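Local coordinates for protein YSC84 (Saccharomyces cerevisiae, PDB 2A08), which is essential, together with LSB5, for actin cytoskeleton organisation, fluid-phase endocytosis and vesicle trafficking, and carries the SH3 domain of this chain, at residues A[26-31]-A[50-55]. Sequence-based numbering, arbitrary orientation.
Sequences DVITIL and GIFPAN
The ring of F52 meets two isoleucines, I28 and I30, in the buried interior of the domain. The contact is wholly apolar, and three side chains carry it.

The I28 contact uses its CG2 methyl. CG2 of I28 lies 4.0 Å from CE2 of F52 and 4.2 Å from CZ of F52, nearest that end of the ring. It comes in obliquely to the ring. The two side chains run past each other in opposite directions. The rotation of I28 (chi1 -51°) sets CG2 anti to the backbone N and points this methyl at F52, while CG1 turns beside that N.

The I30 contact uses the far end of the side chain. CD1 of I30 reaches CZ of F52 at 3.9 Å. This methyl sits at the edge of the ring, close to its plane. The I30 and F52 side chains cross at about a right angle. The two isoleucines thus grip the same outer corner of the ring from different directions.

On the other strand, CG of F52 stands between its backbone N and carbonyl carbon (chi1 62°). The ring then projects inward, with its CE2 and CZ atoms leading. The backbones stay well apart: CA of I28 and CA of F52 are 10.3 Å from each other. Side chains alone bridge the gap. F22 packs edge-to-face with F52 and also touches I28, adding a second aromatic ring to the cluster.

Strands 27-30 and 48-53 are not neighbours in the sheet. Strand 40-45 pairs with both and lies between them in strand order. The strongly bent antiparallel sheet brings their inner faces together. This is part of the hydrophobic core of the small SH3 beta-barrel.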
ATOM      1  N   ASP A  26      -0.337  -9.461   2.371  1.00  8.75           N
ATOM      2  CA  ASP A  26       0.236  -8.595   3.410  1.00  7.73           C
ATOM      3  C   ASP A  26      -0.792  -7.557   3.862  1.00  7.17           C
ATOM      4  O   ASP A  26      -1.631  -7.104   3.084  1.00  8.26           O
ATOM      5  CB  ASP A  26       1.477  -7.847   2.888  1.00  9.95           C
ATOM      6  CG  ASP A  26       2.684  -8.722   2.673  1.00  9.28           C
ATOM      7  OD1 ASP A  26       2.714  -9.916   3.075  1.00  9.06           O
ATOM      8  OD2 ASP A  26       3.706  -8.236   2.108  1.00  9.39           O
ATOM      9  N   VAL A  27      -0.719  -7.193   5.131  1.00  7.43           N
ATOM     10  CA  VAL A  27      -1.565  -6.161   5.705  1.00  7.48           C
ATOM     11  C   VAL A  27      -0.747  -4.864   5.761  1.00  7.93           C
ATOM     12  O   VAL A  27       0.246  -4.769   6.475  1.00  9.18           O
ATOM     13  CB  VAL A  27      -2.163  -6.582   7.055  1.00  8.16           C
ATOM     14  CG1 VAL A  27      -2.979  -5.482   7.629  1.00  8.05           C
ATOM     15  CG2 VAL A  27      -3.005  -7.834   6.899  1.00 10.21           C
ATOM     16  N   ILE A  28      -1.189  -3.883   4.975  1.00  8.51           N
ATOM     17  CA  ILE A  28      -0.537  -2.580   4.791  1.00  9.20           C
ATOM     18  C   ILE A  28      -1.246  -1.560   5.703  1.00 11.10           C
ATOM     19  O   ILE A  28      -2.453  -1.417   5.654  1.00  9.94           O
ATOM     20  CB  ILE A  28      -0.646  -2.129   3.314  1.00 10.51           C
ATOM     21  CG1 ILE A  28      -0.177  -3.232   2.328  1.00 12.61           C
ATOM     22  CG2 ILE A  28       0.025  -0.764   3.094  1.00 11.98           C
ATOM     23  CD1 ILE A  28       1.073  -3.899   2.599  1.00 12.40           C
ATOM     24  N   THR A  29      -0.474  -0.864   6.523  1.00 10.37           N
ATOM     25  CA  THR A  29      -0.982   0.244   7.291  1.00  9.65           C
ATOM     26  C   THR A  29      -0.997   1.453   6.371  1.00 11.40           C
ATOM     27  O   THR A  29       0.022   1.749   5.762  1.00 10.21           O
ATOM     28  CB  THR A  29      -0.056   0.510   8.456  1.00 11.74           C
ATOM     29  OG1 THR A  29      -0.151  -0.572   9.394  1.00 11.14           O
ATOM     30  CG2 THR A  29      -0.438   1.776   9.195  1.00 10.37           C
ATOM     31  N   ILE A  30      -2.133   2.124   6.234  1.00  9.91           N
ATOM     32  CA  ILE A  30      -2.237   3.292   5.400  1.00  8.41           C
ATOM     33  C   ILE A  30      -1.809   4.548   6.166  1.00  8.75           C
ATOM     34  O   ILE A  30      -2.437   4.919   7.149  1.00 12.23           O
ATOM     35  CB  ILE A  30      -3.680   3.497   4.897  1.00 10.38           C
ATOM     36  CG1 ILE A  30      -4.238   2.244   4.191  1.00 11.92           C
ATOM     37  CG2 ILE A  30      -3.729   4.719   4.031  1.00 11.53           C
ATOM     38  CD1 ILE A  30      -3.507   1.842   2.999  1.00 13.07           C
ATOM     39  N   LEU A  31      -0.717   5.157   5.729  1.00  6.91           N
ATOM     40  CA  LEU A  31      -0.246   6.423   6.296  1.00  8.93           C
ATOM     41  C   LEU A  31      -1.054   7.604   5.738  1.00  8.84           C
ATOM     42  O   LEU A  31      -1.416   8.522   6.483  1.00 10.97           O
ATOM     43  CB  LEU A  31       1.266   6.602   6.042  1.00  8.78           C
ATOM     44  CG  LEU A  31       2.165   5.482   6.604  1.00 10.21           C
ATOM     45  CD1 LEU A  31       3.619   5.857   6.439  1.00 13.76           C
ATOM     46  CD2 LEU A  31       1.878   5.180   8.081  1.00 11.46           C
ATOM     47  N   GLY A  50       6.400   3.533   1.994  1.00 10.48           N
ATOM     48  CA  GLY A  50       6.510   4.171   0.708  1.00 10.76           C
ATOM     49  C   GLY A  50       5.184   4.163  -0.020  1.00  9.66           C
ATOM     50  O   GLY A  50       4.128   3.852   0.559  1.00 10.23           O
ATOM     51  N   ILE A  51       5.227   4.427  -1.313  1.00  9.47           N
ATOM     52  CA  ILE A  51       4.017   4.583  -2.105  1.00  9.39           C
ATOM     53  C   ILE A  51       3.716   3.330  -2.915  1.00  9.21           C
ATOM     54  O   ILE A  51       4.628   2.522  -3.190  1.00  8.59           O
ATOM     55  CB  ILE A  51       4.081   5.853  -3.045  1.00  9.63           C
ATOM     56  CG1 ILE A  51       5.142   5.732  -4.168  1.00  9.07           C
ATOM     57  CG2 ILE A  51       4.245   7.117  -2.219  1.00 10.63           C
ATOM     58  CD1 ILE A  51       4.889   6.741  -5.282  1.00  9.76           C
ATOM     59  N   PHE A  52       2.448   3.156  -3.263  1.00  9.39           N
ATOM     60  CA  PHE A  52       1.985   2.012  -4.053  1.00  8.19           C
ATOM     61  C   PHE A  52       0.687   2.343  -4.759  1.00  9.32           C
ATOM     62  O   PHE A  52      -0.007   3.293  -4.376  1.00 10.35           O
ATOM     63  CB  PHE A  52       1.776   0.798  -3.137  1.00 11.11           C
ATOM     64  CG  PHE A  52       0.721   1.022  -2.080  1.00  9.22           C
ATOM     65  CD1 PHE A  52      -0.600   0.666  -2.329  1.00  9.83           C
ATOM     66  CD2 PHE A  52       1.018   1.608  -0.860  1.00 11.82           C
ATOM     67  CE1 PHE A  52      -1.596   0.901  -1.389  1.00 10.40           C
ATOM     68  CE2 PHE A  52       0.007   1.853   0.073  1.00 11.47           C
ATOM     69  CZ  PHE A  52      -1.285   1.487  -0.192  1.00 12.04           C
ATOM     70  N   PRO A  53       0.325   1.600  -5.800  1.00  8.36           N
ATOM     71  CA  PRO A  53      -0.933   1.887  -6.485  1.00  9.43           C
ATOM     72  C   PRO A  53      -2.158   1.470  -5.654  1.00 10.03           C
ATOM     73  O   PRO A  53      -2.239   0.325  -5.197  1.00  9.77           O
ATOM     74  CB  PRO A  53      -0.823   1.116  -7.810  1.00 10.95           C
ATOM     75  CG  PRO A  53       0.531   0.517  -7.778  1.00 10.62           C
ATOM     76  CD  PRO A  53       1.051   0.481  -6.429  1.00 11.11           C
ATOM     77  N   ALA A  54      -3.111   2.393  -5.522  1.00  9.65           N
ATOM     78  CA  ALA A  54      -4.276   2.177  -4.643  1.00  8.69           C
ATOM     79  C   ALA A  54      -5.060   0.911  -4.965  1.00 10.17           C
ATOM     80  O   ALA A  54      -5.548   0.256  -4.050  1.00  9.84           O
ATOM     81  CB  ALA A  54      -5.211   3.350  -4.748  1.00  9.40           C
ATOM     82  N   ASN A  55      -5.227   0.581  -6.246  1.00  9.79           N
ATOM     83  CA  ASN A  55      -6.009  -0.568  -6.651  1.00  7.88           C
ATOM     84  C   ASN A  55      -5.374  -1.931  -6.340  1.00  7.03           C
ATOM     85  O   ASN A  55      -5.980  -2.963  -6.577  1.00  9.68           O
ATOM     86  CB  ASN A  55      -6.357  -0.463  -8.114  1.00  7.46           C
ATOM     87  CG  ASN A  55      -5.134  -0.563  -9.032  1.00 11.19           C
ATOM     88  OD1 ASN A  55      -4.095   0.029  -8.767  1.00 12.12           O
ATOM     89  ND2 ASN A  55      -5.320  -1.238 -10.149  1.00 17.53           N
TER